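Local coordinates for protein alkane monooxygenase (Geobacillus thermodenitrificans, PDB 3B9O) that belongs to the luciferase-like monooxygenases, a family with a TIM-barrel fold, and binds flavin mononucleotide, at residues Asp35-Tyr38 / Trp39-Leu42; Ile182-Ile185 / Glu186-Ile189; Arg234-Ala237 / Ala238-Glu242. One frame throughout, in Å; residues are numbered along the deposited sequence.

Contact 1 (Asp35-Tyr38 / Trp39-Leu42); sequences DLNY and WTEL
Three helical backbone bonds tie Leu-36, Asn-37 and Tyr-38 to Thr-40, Glu-41 and Leu-42 in the opening turns of helix 36-48, the shortest running from Leu-42 N to Tyr-38 O at 2.8 Å. On this frame the two aromatic neighbours, Tyr-38 and Trp-39, meet in a T-shaped pair. The phenol presents its CD2-CE2 edge to the indole, with CD2 lying 3.6 Å above the indole plane and over its centre; the ring planes stand at 89°. The first torsions differ and bring the two rings together: Tyr-38 holds CG anti to its own N (chi1 170°), whereas Trp-39 holds CG anti to its carbonyl carbon (chi1 -61°). Leu-42, one turn on, runs alongside the phenol and places CD2 4.0 Å from Tyr-38 CE2.

Asp-35 is the N-cap: its OD1 accepts from Asn-37 N at 3.0 Å, a bond that arrives from well above the carboxylate plane. In this TIM-barrel protein the helix follows the parallel strand 6-12 and precedes its parallel partner 53-57, so it is the crossover of a beta-alpha-beta unit, and Trp-39 and Leu-42 pack against both strands. The polar ends of the aromatic pair are fixed from outside, Tyr-38 OH by Glu-11 and Trp-39 NE1 by the carbonyl of Tyr-33. Glu-41 lays its carboxylate beside the Asn-37 carbonyl, CD being 3.1 Å from Asn-37 O, while Arg-32 makes salt bridges to both Glu-41 OE1 and Asp-35 OD2, which probably eases the proximity of two like charges.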
# COMPACT_ATOMS: atom_id res chain seq x y z
N ASP A 35 10.54 6.35 -16.95
CA ASP A 35 10.72 5.41 -18.10
C ASP A 35 9.75 4.28 -17.92
O ASP A 35 9.85 3.55 -16.95
CB ASP A 35 12.18 4.85 -18.20
CG ASP A 35 12.42 3.83 -19.41
OD1 ASP A 35 11.54 3.61 -20.34
OD2 ASP A 35 13.56 3.22 -19.44
N LEU A 36 8.83 4.16 -18.86
CA LEU A 36 7.83 3.09 -18.85
C LEU A 36 8.51 1.72 -18.75
O LEU A 36 8.07 0.84 -18.01
CB LEU A 36 6.94 3.22 -20.08
CG LEU A 36 5.80 2.18 -20.24
CD1 LEU A 36 4.94 2.19 -18.96
CD2 LEU A 36 4.97 2.53 -21.49
N ASN A 37 9.61 1.54 -19.48
CA ASN A 37 10.38 0.32 -19.40
C ASN A 37 10.88 -0.09 -18.02
O ASN A 37 11.03 -1.27 -17.77
CB ASN A 37 11.53 0.28 -20.42
CG ASN A 37 11.05 0.32 -21.85
OD1 ASN A 37 10.00 -0.20 -22.21
ND2 ASN A 37 11.86 0.96 -22.71
N TYR A 38 11.17 0.88 -17.14
CA TYR A 38 11.53 0.57 -15.74
C TYR A 38 10.38 -0.24 -15.09
O TYR A 38 10.61 -1.32 -14.52
CB TYR A 38 11.82 1.85 -14.91
CG TYR A 38 11.94 1.53 -13.42
CD1 TYR A 38 13.12 1.00 -12.89
CD2 TYR A 38 10.84 1.68 -12.57
CE1 TYR A 38 13.22 0.64 -11.55
CE2 TYR A 38 10.93 1.34 -11.22
CZ TYR A 38 12.11 0.83 -10.73
OH TYR A 38 12.19 0.50 -9.42
N TRP A 39 9.16 0.27 -15.22
CA TRP A 39 7.96 -0.33 -14.59
C TRP A 39 7.64 -1.72 -15.12
O TRP A 39 7.40 -2.63 -14.33
CB TRP A 39 6.78 0.64 -14.72
CG TRP A 39 7.13 1.92 -13.98
CD1 TRP A 39 7.57 3.11 -14.53
CD2 TRP A 39 7.19 2.08 -12.56
NE1 TRP A 39 7.84 4.03 -13.52
CE2 TRP A 39 7.60 3.43 -12.30
CE3 TRP A 39 6.84 1.23 -11.47
CZ2 TRP A 39 7.72 3.94 -10.99
CZ3 TRP A 39 6.95 1.72 -10.17
CH2 TRP A 39 7.40 3.07 -9.93
N THR A 40 7.69 -1.90 -16.43
CA THR A 40 7.42 -3.23 -17.01
C THR A 40 8.53 -4.23 -16.63
O THR A 40 8.24 -5.38 -16.28
CB THR A 40 7.23 -3.18 -18.56
OG1 THR A 40 8.40 -2.62 -19.19
CG2 THR A 40 5.98 -2.38 -18.91
N GLU A 41 9.78 -3.80 -16.68
CA GLU A 41 10.91 -4.66 -16.27
C GLU A 41 10.77 -5.03 -14.78
O GLU A 41 10.95 -6.18 -14.40
CB GLU A 41 12.22 -3.94 -16.49
CG GLU A 41 12.71 -3.91 -17.98
CD GLU A 41 13.73 -2.79 -18.24
OE1 GLU A 41 14.36 -2.30 -17.28
OE2 GLU A 41 13.87 -2.38 -19.42
N LEU A 42 10.46 -4.04 -13.94
CA LEU A 42 10.14 -4.33 -12.52
C LEU A 42 9.05 -5.41 -12.34
O LEU A 42 9.23 -6.41 -11.60
CB LEU A 42 9.79 -3.04 -11.76
CG LEU A 42 9.44 -3.17 -10.27
CD1 LEU A 42 10.56 -3.92 -9.45
CD2 LEU A 42 9.07 -1.80 -9.62

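Contact 2 (Ile182-Ile185 / Glu186-Ile189); sequences IRDI and ENNI
Asp-184 reaches across the turn to Asn-187, and its side chain can be followed outward atom by atom. CB lies 3.4 Å from Ile-189 O, the carbonyl oxygen that also accepts a hydrogen bond from Asp-184 N. With CG anti to the backbone N (chi1 -180°), the carboxylate is carried over the turn toward Asn-187. There CG sits 3.5 Å from Asn-187 ND2, and the two oxygens divide the work. OD1 takes the backbone N-H of Asn-187 at 2.9 Å, an almost straight bond (176°) that nonetheless arrives from above the carboxylate plane. OD2 receives Asn-187 ND2 at 2.9 Å on its syn side, a little out of the carboxylate plane, and itself lies close to the amide plane of Asn-187. A single asparagine thus holds both oxygens, OD1 through its backbone N and OD2 through ND2; the carboxylate and amide planes stand nearly perpendicular, 84° apart.

The chain reverses here in a hairpin joining strand 181-184 to strand 189-191, and the hairpin closes with a G1 beta bulge, in which Asn-188 and Ile-189 together stand opposite the single residue Asp-184. Asp-184 and Ile-189 form an antiparallel hydrogen-bonded pair, with Ile-189 N returning a bond of 3.0 Å to Asp-184 O. Asn-188, in a left-handed backbone conformation, instead gives its N-H to Ile-185 O at 3.1 Å. Ile-182 CD1 touches Ile-189 CG2 at 3.8 Å, a small apolar contact on a largely solvent-exposed hairpin.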
# COMPACT_ATOMS: atom_id res chain seq x y z
N ILE A 182 -25.70 -9.95 -20.89
CA ILE A 182 -26.06 -11.25 -21.47
C ILE A 182 -25.59 -11.42 -22.93
O ILE A 182 -25.44 -12.55 -23.41
CB ILE A 182 -27.58 -11.53 -21.30
CG1 ILE A 182 -28.43 -10.44 -21.98
CG2 ILE A 182 -27.91 -11.65 -19.78
CD1 ILE A 182 -29.96 -10.68 -21.99
N ARG A 183 -25.36 -10.30 -23.62
CA ARG A 183 -24.83 -10.32 -25.01
C ARG A 183 -25.72 -11.20 -25.88
O ARG A 183 -25.25 -12.09 -26.60
CB ARG A 183 -23.32 -10.72 -25.05
CG ARG A 183 -22.46 -9.87 -24.11
CD ARG A 183 -20.97 -10.28 -24.00
NE ARG A 183 -20.36 -9.67 -22.80
CZ ARG A 183 -20.19 -10.30 -21.62
NH1 ARG A 183 -20.57 -11.57 -21.47
NH2 ARG A 183 -19.64 -9.65 -20.56
N ASP A 184 -27.03 -10.96 -25.78
CA ASP A 184 -28.06 -11.80 -26.39
C ASP A 184 -28.39 -11.29 -27.80
O ASP A 184 -29.18 -10.37 -27.96
CB ASP A 184 -29.32 -11.79 -25.51
CG ASP A 184 -30.49 -12.66 -26.08
OD1 ASP A 184 -30.45 -13.10 -27.26
OD2 ASP A 184 -31.47 -12.89 -25.32
N ILE A 185 -27.75 -11.86 -28.81
CA ILE A 185 -27.90 -11.41 -30.19
C ILE A 185 -29.32 -11.66 -30.70
O ILE A 185 -29.90 -10.79 -31.36
CB ILE A 185 -26.84 -12.06 -31.12
CG1 ILE A 185 -25.45 -11.50 -30.78
CG2 ILE A 185 -27.15 -11.80 -32.58
CD1 ILE A 185 -24.30 -12.41 -31.10
N GLU A 186 -29.88 -12.83 -30.37
CA GLU A 186 -31.21 -13.20 -30.84
C GLU A 186 -32.25 -12.15 -30.44
O GLU A 186 -32.99 -11.64 -31.28
CB GLU A 186 -31.60 -14.59 -30.34
CG GLU A 186 -32.49 -15.35 -31.32
CD GLU A 186 -32.97 -16.68 -30.76
OE1 GLU A 186 -34.22 -16.90 -30.76
OE2 GLU A 186 -32.12 -17.51 -30.31
N ASN A 187 -32.25 -11.77 -29.16
CA ASN A 187 -33.17 -10.76 -28.67
C ASN A 187 -32.70 -9.31 -28.71
O ASN A 187 -33.43 -8.42 -28.31
CB ASN A 187 -33.66 -11.16 -27.28
CG ASN A 187 -34.43 -12.46 -27.31
OD1 ASN A 187 -35.50 -12.50 -27.89
ND2 ASN A 187 -33.85 -13.53 -26.76
N ASN A 188 -31.49 -9.09 -29.24
CA ASN A 188 -30.84 -7.78 -29.28
C ASN A 188 -30.87 -7.07 -27.91
O ASN A 188 -31.36 -5.94 -27.75
CB ASN A 188 -31.43 -6.93 -30.43
CG ASN A 188 -30.75 -5.58 -30.59
OD1 ASN A 188 -29.54 -5.44 -30.44
ND2 ASN A 188 -31.55 -4.58 -30.92
N ILE A 189 -30.31 -7.75 -26.92
CA ILE A 189 -30.15 -7.16 -25.61
C ILE A 189 -28.70 -7.44 -25.22
O ILE A 189 -28.32 -8.60 -25.01
CB ILE A 189 -31.07 -7.82 -24.55
CG1 ILE A 189 -32.55 -7.74 -24.95
CG2 ILE A 189 -30.85 -7.17 -23.17
CD1 ILE A 189 -33.43 -8.57 -24.01

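Contact 3 (Arg234-Ala237 / Ala238-Glu242)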
# COMPACT_ATOMS: atom_id res chain seq x y z
N ARG A 234 -6.98 2.62 12.82
CA ARG A 234 -7.08 1.20 13.19
C ARG A 234 -8.51 0.79 13.21
O ARG A 234 -8.85 -0.31 12.81
CB ARG A 234 -6.42 0.89 14.55
CG ARG A 234 -4.91 0.72 14.49
CD ARG A 234 -4.31 0.36 15.88
NE ARG A 234 -3.86 1.61 16.44
CZ ARG A 234 -4.13 2.11 17.63
NH1 ARG A 234 -4.85 1.46 18.54
NH2 ARG A 234 -3.61 3.28 17.90
N GLU A 235 -9.38 1.69 13.67
CA GLU A 235 -10.82 1.40 13.68
C GLU A 235 -11.36 1.26 12.25
O GLU A 235 -12.22 0.40 11.96
CB GLU A 235 -11.57 2.52 14.40
CG GLU A 235 -13.05 2.21 14.59
CD GLU A 235 -13.29 1.10 15.62
OE1 GLU A 235 -14.37 0.51 15.57
OE2 GLU A 235 -12.41 0.82 16.46
N PHE A 236 -10.86 2.13 11.37
CA PHE A 236 -11.23 2.11 9.95
C PHE A 236 -10.80 0.83 9.26
O PHE A 236 -11.58 0.24 8.52
CB PHE A 236 -10.60 3.31 9.21
CG PHE A 236 -11.06 3.44 7.77
CD1 PHE A 236 -12.23 4.10 7.47
CD2 PHE A 236 -10.32 2.90 6.73
CE1 PHE A 236 -12.66 4.24 6.16
CE2 PHE A 236 -10.75 3.04 5.39
CZ PHE A 236 -11.92 3.71 5.13
N ALA A 237 -9.54 0.44 9.46
CA ALA A 237 -9.03 -0.88 9.10
C ALA A 237 -9.92 -2.04 9.55
O ALA A 237 -10.26 -2.91 8.75
CB ALA A 237 -7.58 -1.05 9.67
N ALA A 238 -10.31 -2.03 10.84
CA ALA A 238 -11.15 -3.10 11.42
C ALA A 238 -12.48 -3.23 10.70
O ALA A 238 -12.97 -4.34 10.43
CB ALA A 238 -11.37 -2.84 12.93
N LYS A 239 -13.03 -2.08 10.34
CA LYS A 239 -14.31 -2.02 9.66
C LYS A 239 -14.22 -2.47 8.18
O LYS A 239 -15.09 -3.16 7.71
CB LYS A 239 -14.85 -0.58 9.73
CG LYS A 239 -16.29 -0.44 9.21
CD LYS A 239 -16.81 0.98 9.37
CE LYS A 239 -18.29 0.99 9.01
NZ LYS A 239 -18.80 2.38 8.94
N HIS A 240 -13.19 -2.03 7.45
CA HIS A 240 -13.18 -2.18 5.98
C HIS A 240 -12.08 -3.04 5.39
O HIS A 240 -12.29 -3.68 4.36
CB HIS A 240 -12.96 -0.81 5.34
CG HIS A 240 -14.06 0.18 5.60
ND1 HIS A 240 -15.24 0.18 4.89
CD2 HIS A 240 -14.12 1.23 6.45
CE1 HIS A 240 -16.00 1.18 5.31
NE2 HIS A 240 -15.35 1.82 6.26
N ALA A 241 -10.88 -2.97 5.97
CA ALA A 241 -9.70 -3.52 5.30
C ALA A 241 -9.64 -5.05 5.23
O ALA A 241 -9.91 -5.76 6.23
CB ALA A 241 -8.42 -2.97 5.94
N GLU A 242 -9.30 -5.55 4.06
CA GLU A 242 -8.94 -6.96 3.91
C GLU A 242 -7.44 -7.20 4.20
O GLU A 242 -7.04 -8.31 4.62
CB GLU A 242 -9.25 -7.45 2.50
CG GLU A 242 -10.67 -7.23 2.04
CD GLU A 242 -10.83 -7.69 0.62
OE1 GLU A 242 -11.00 -8.92 0.41
OE2 GLU A 242 -10.80 -6.82 -0.28
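Ala-237 O is gripped by two backbone N-H groups at the C-terminal end of helix 231-240: Ala-241 N at 2.8 Å and, more weakly, His-240 N at 3.3 Å. The main bond of His-240 N goes to Phe-236 O, so this N-H is shared between two carbonyls just where Ala-241 leaves helical geometry. One turn apart, the Phe-236 and His-240 rings meet obliquely, their planes at 39°. His-240 CD2 comes over one face of the phenyl, off toward the rim, and lies 3.4 Å from Phe-236 CE1. Phe-236 has CG anti to its backbone N (chi1 -174°), which sends the ring along the helix toward the histidine. On the imidazole, Lys-239 CG lies over a face, 3.8 Å above the plane.

Within the beta-alpha-beta unit from strand 223-227 to strand 243-246, Phe-236 packs on Gln-226 of the first strand and on Leu-165 of helix 154-174. The same helix supplies Tyr-169 OH to His-240 ND1 and Asp-162 to NE2. With both its nitrogens engaged and CD2 set over the phenyl face, this buried imidazole is probably held in one rotation, and the Asp-162 carboxylate would tend to favour a proton on NE2.

The three contacts follow one another along the chain without touching. Contact 1 and contact 3 both belong to helices that wrap the parallel barrel, and they lie on opposite sides of the chain's centre, with their own centres 33 Å apart. Contact 3 is the nearer to the flavin mononucleotide: the Phe-236 side chain is about 7 Å from it, against about 12 Å for the side chain of Trp-39 in contact 1. Contact 2 stands apart on a projecting hairpin, its centre 41 Å from the centre of the chain and 41 and 42 Å from the centres of contacts 1 and 3. It is a surface turn, whereas contact 3 is buried and contact 1 partly so.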